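Local coordinates for protein major extracellular endoglucanase (Xanthomonas campestris pv. campestris, PDB 4TUF) that hydrolyses internal beta-1,4-glucosidic linkages in cellulose, lichenin and cereal beta-D-glucans, here as its family 5 glycosyl hydrolase catalytic domain, at residues N315-I324 with W329-L340. Numbering follows the deposited sequence.
Sequences NPNSGDTGGI and WTSVRQDKMTLL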
loop_
_atom_site.group_PDB
_atom_site.type_symbol
_atom_site.label_atom_id
_atom_site.label_comp_id
_atom_site.label_asym_id
_atom_site.label_seq_id
_atom_site.Cartn_x
_atom_site.Cartn_y
_atom_site.Cartn_z
ATOM N N ASN A 315 -7.218 -2.591 10.298
ATOM C CA ASN A 315 -7.942 -1.790 11.265
ATOM C C ASN A 315 -9.372 -1.482 10.858
ATOM O O ASN A 315 -9.646 -1.182 9.707
ATOM C CB ASN A 315 -7.202 -0.472 11.509
ATOM C CG ASN A 315 -5.698 -0.602 11.372
ATOM O OD1 ASN A 315 -5.182 -0.873 10.296
ATOM N ND2 ASN A 315 -4.990 -0.404 12.468
ATOM N N PRO A 316 -10.275 -1.537 11.827
ATOM C CA PRO A 316 -11.657 -1.144 11.641
ATOM C C PRO A 316 -11.836 0.324 11.395
ATOM O O PRO A 316 -12.737 0.705 10.667
ATOM C CB PRO A 316 -12.287 -1.505 12.966
ATOM C CG PRO A 316 -11.173 -1.682 13.890
ATOM C CD PRO A 316 -10.132 -2.291 13.062
ATOM N N ASN A 317 -11.054 1.137 12.091
ATOM C CA ASN A 317 -11.310 2.555 12.105
ATOM C C ASN A 317 -10.699 3.231 10.905
ATOM O O ASN A 317 -9.916 4.168 11.025
ATOM C CB ASN A 317 -10.774 3.178 13.390
ATOM C CG ASN A 317 -9.273 3.059 13.509
ATOM O OD1 ASN A 317 -8.662 2.203 12.885
ATOM N ND2 ASN A 317 -8.674 3.920 14.312
ATOM N N SER A 318 -11.107 2.769 9.735
ATOM C CA SER A 318 -10.785 3.453 8.513
ATOM C C SER A 318 -12.119 3.935 8.016
ATOM O O SER A 318 -13.029 3.140 7.805
ATOM C CB SER A 318 -10.144 2.500 7.510
ATOM O OG SER A 318 -11.114 1.720 6.839
ATOM N N GLY A 319 -12.247 5.240 7.830
ATOM C CA GLY A 319 -13.516 5.768 7.392
ATOM C C GLY A 319 -13.807 5.227 6.014
ATOM O O GLY A 319 -12.947 5.234 5.134
ATOM N N ASP A 320 -15.035 4.770 5.825
ATOM C CA ASP A 320 -15.527 4.390 4.513
ATOM C C ASP A 320 -15.215 2.977 4.043
ATOM O O ASP A 320 -15.685 2.593 2.982
ATOM C CB ASP A 320 -15.060 5.396 3.454
ATOM N N THR A 321 -14.482 2.175 4.807
ATOM C CA THR A 321 -14.405 0.773 4.389
ATOM C C THR A 321 -14.573 -0.241 5.522
ATOM O O THR A 321 -15.021 -1.363 5.292
ATOM C CB THR A 321 -13.054 0.458 3.688
ATOM O OG1 THR A 321 -11.957 0.835 4.534
ATOM C CG2 THR A 321 -12.954 1.190 2.364
ATOM N N GLY A 322 -14.208 0.143 6.739
ATOM C CA GLY A 322 -14.060 -0.834 7.799
ATOM C C GLY A 322 -12.821 -1.659 7.500
ATOM O O GLY A 322 -12.013 -1.295 6.641
ATOM N N GLY A 323 -12.659 -2.775 8.196
ATOM C CA GLY A 323 -11.472 -3.585 8.014
ATOM C C GLY A 323 -11.731 -5.075 8.109
ATOM O O GLY A 323 -12.843 -5.543 7.876
ATOM N N ILE A 324 -10.687 -5.823 8.437
ATOM C CA ILE A 324 -10.816 -7.249 8.672
ATOM C C ILE A 324 -11.387 -7.461 10.077
ATOM O O ILE A 324 -12.240 -8.323 10.291
ATOM C CB ILE A 324 -9.466 -7.962 8.511
ATOM C CG1 ILE A 324 -8.927 -7.746 7.097
ATOM C CG2 ILE A 324 -9.602 -9.441 8.770
ATOM C CD1 ILE A 324 -9.828 -8.302 6.016
ATOM N N TRP A 329 -12.354 -4.817 17.834
ATOM C CA TRP A 329 -10.928 -5.080 17.643
ATOM C C TRP A 329 -10.531 -6.528 17.902
ATOM O O TRP A 329 -9.345 -6.831 18.028
ATOM C CB TRP A 329 -10.100 -4.150 18.529
ATOM C CG TRP A 329 -9.968 -2.802 17.938
ATOM C CD1 TRP A 329 -10.782 -1.725 18.148
ATOM C CD2 TRP A 329 -8.973 -2.382 16.999
ATOM N NE1 TRP A 329 -10.344 -0.654 17.402
ATOM C CE2 TRP A 329 -9.236 -1.033 16.687
ATOM C CE3 TRP A 329 -7.885 -3.015 16.394
ATOM C CZ2 TRP A 329 -8.450 -0.308 15.797
ATOM C CZ3 TRP A 329 -7.105 -2.293 15.511
ATOM C CH2 TRP A 329 -7.389 -0.952 15.222
ATOM N N THR A 330 -11.518 -7.419 17.963
ATOM C CA THR A 330 -11.249 -8.829 18.209
ATOM C C THR A 330 -11.949 -9.739 17.203
ATOM O O THR A 330 -11.426 -10.790 16.849
ATOM C CB THR A 330 -11.674 -9.240 19.632
ATOM O OG1 THR A 330 -12.989 -8.743 19.904
ATOM C CG2 THR A 330 -10.713 -8.670 20.657
ATOM N N SER A 331 -13.128 -9.334 16.740
ATOM C CA SER A 331 -13.928 -10.178 15.853
ATOM C C SER A 331 -13.507 -10.025 14.390
ATOM O O SER A 331 -13.227 -8.919 13.925
ATOM C CB SER A 331 -15.412 -9.852 16.006
ATOM O OG SER A 331 -15.792 -9.841 17.371
ATOM N N VAL A 332 -13.475 -11.141 13.668
ATOM C CA VAL A 332 -12.993 -11.146 12.292
ATOM C C VAL A 332 -14.129 -11.262 11.277
ATOM O O VAL A 332 -15.001 -12.116 11.396
ATOM C CB VAL A 332 -11.981 -12.296 12.060
ATOM C CG1 VAL A 332 -11.594 -12.390 10.587
ATOM C CG2 VAL A 332 -10.748 -12.094 12.921
ATOM N N ARG A 333 -14.101 -10.384 10.278
ATOM C CA ARG A 333 -15.054 -10.406 9.175
ATOM C C ARG A 333 -14.793 -11.593 8.251
ATOM O O ARG A 333 -13.978 -11.507 7.336
ATOM C CB ARG A 333 -14.981 -9.096 8.383
ATOM C CG ARG A 333 -15.452 -7.863 9.143
ATOM C CD ARG A 333 -16.334 -6.999 8.253
ATOM N NE ARG A 333 -17.377 -7.799 7.606
ATOM C CZ ARG A 333 -18.145 -7.370 6.609
ATOM N NH1 ARG A 333 -17.997 -6.141 6.133
ATOM N NH2 ARG A 333 -19.062 -8.171 6.085
ATOM N N GLN A 334 -15.500 -12.690 8.486
ATOM C CA GLN A 334 -15.230 -13.950 7.801
ATOM C C GLN A 334 -15.474 -13.911 6.290
ATOM O O GLN A 334 -14.795 -14.605 5.531
ATOM C CB GLN A 334 -16.075 -15.060 8.425
ATOM C CG GLN A 334 -15.881 -15.208 9.923
ATOM C CD GLN A 334 -14.529 -15.785 10.281
ATOM O OE1 GLN A 334 -13.953 -16.563 9.523
ATOM N NE2 GLN A 334 -14.012 -15.404 11.442
ATOM N N ASP A 335 -16.446 -13.117 5.848
ATOM C CA ASP A 335 -16.748 -13.049 4.422
ATOM C C ASP A 335 -15.625 -12.334 3.675
ATOM O O ASP A 335 -15.272 -12.708 2.555
ATOM C CB ASP A 335 -18.095 -12.359 4.169
ATOM C CG ASP A 335 -18.295 -11.115 5.017
ATOM O OD1 ASP A 335 -17.317 -10.626 5.626
ATOM O OD2 ASP A 335 -19.443 -10.620 5.068
ATOM N N LYS A 336 -15.060 -11.312 4.307
ATOM C CA LYS A 336 -13.907 -10.631 3.753
ATOM C C LYS A 336 -12.724 -11.586 3.637
ATOM O O LYS A 336 -11.989 -11.554 2.647
ATOM C CB LYS A 336 -13.532 -9.420 4.608
ATOM C CG LYS A 336 -14.352 -8.174 4.310
ATOM C CD LYS A 336 -13.804 -6.975 5.053
ATOM C CE LYS A 336 -14.625 -5.730 4.783
ATOM N NZ LYS A 336 -14.095 -4.556 5.533
ATOM N N MET A 337 -12.546 -12.444 4.640
ATOM C CA MET A 337 -11.458 -13.416 4.602
ATOM C C MET A 337 -11.682 -14.486 3.534
ATOM O O MET A 337 -10.733 -14.946 2.901
ATOM C CB MET A 337 -11.262 -14.073 5.972
ATOM C CG MET A 337 -10.547 -13.185 6.981
ATOM S SD MET A 337 -9.135 -12.285 6.281
ATOM C CE MET A 337 -8.029 -13.627 5.858
ATOM N N THR A 338 -12.935 -14.875 3.322
ATOM C CA THR A 338 -13.244 -15.884 2.316
ATOM C C THR A 338 -13.000 -15.319 0.917
ATOM O O THR A 338 -12.583 -16.038 0.011
ATOM C CB THR A 338 -14.694 -16.383 2.455
ATOM O OG1 THR A 338 -14.860 -16.979 3.747
ATOM C CG2 THR A 338 -15.021 -17.415 1.389
ATOM N N LEU A 339 -13.240 -14.023 0.758
ATOM C CA LEU A 339 -12.967 -13.335 -0.503
ATOM C C LEU A 339 -11.470 -13.284 -0.808
ATOM O O LEU A 339 -11.047 -13.517 -1.940
ATOM C CB LEU A 339 -13.529 -11.915 -0.468
ATOM C CG LEU A 339 -13.292 -11.057 -1.710
ATOM C CD1 LEU A 339 -14.237 -11.461 -2.831
ATOM C CD2 LEU A 339 -13.443 -9.585 -1.374
ATOM N N LEU A 340 -10.675 -12.971 0.208
ATOM C CA LEU A 340 -9.233 -12.874 0.040
ATOM C C LEU A 340 -8.607 -14.236 -0.259
ATOM O O LEU A 340 -7.715 -14.338 -1.101
ATOM C CB LEU A 340 -8.591 -12.254 1.283
ATOM C CG LEU A 340 -8.846 -10.757 1.470
ATOM C CD1 LEU A 340 -8.417 -10.310 2.849
ATOM C CD2 LEU A 340 -8.108 -9.961 0.411
HETATM O O HOH W 1 -16.901 -3.426 6.875
#
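Asn315, early in the last beta-to-alpha loop of a TIM barrel, meets Trp329 near the end of that loop, a worked example of how a barrel loop is fastened to the helix that follows it; the loop leaves strand 309-311 and returns to the N-terminal end of helix 334-344. The ND2 of Asn315 lies in the plane of the indole at its edge, the amide turned 81° to the ring, while its OD1 accepts from the backbone N of Phe25. Pro316 instead lies over a face: its CD stands 3.7 Å from the centroid of the six-membered ring of Trp329, a CH-pi contact almost on the ring normal, and Trp38 packs edge-to-face with the same indole. The side chain of Thr321 lies about 8 Å from that of Glu278, probably the nucleophile, and a water bridges the O of Thr321 and Arg333 NH1, which also donates to Lys282 O. Extended from CG on (chi2 -172°), Lys336 carries its ammonium to two loop carbonyls, NZ bonding weakly to Thr321 O and more firmly, at 2.8 Å, to Gly323 O from above the carbonyl plane. Ile324 closes the contact: its CG2 sits 3.8 Å from Met337 SD, and its CD1 meets Leu340 CD1 tip to tip. Ile324 O accepts the backbone N of Arg333, the N-cap residue, at 2.8 Å, with 175° at the hydrogen.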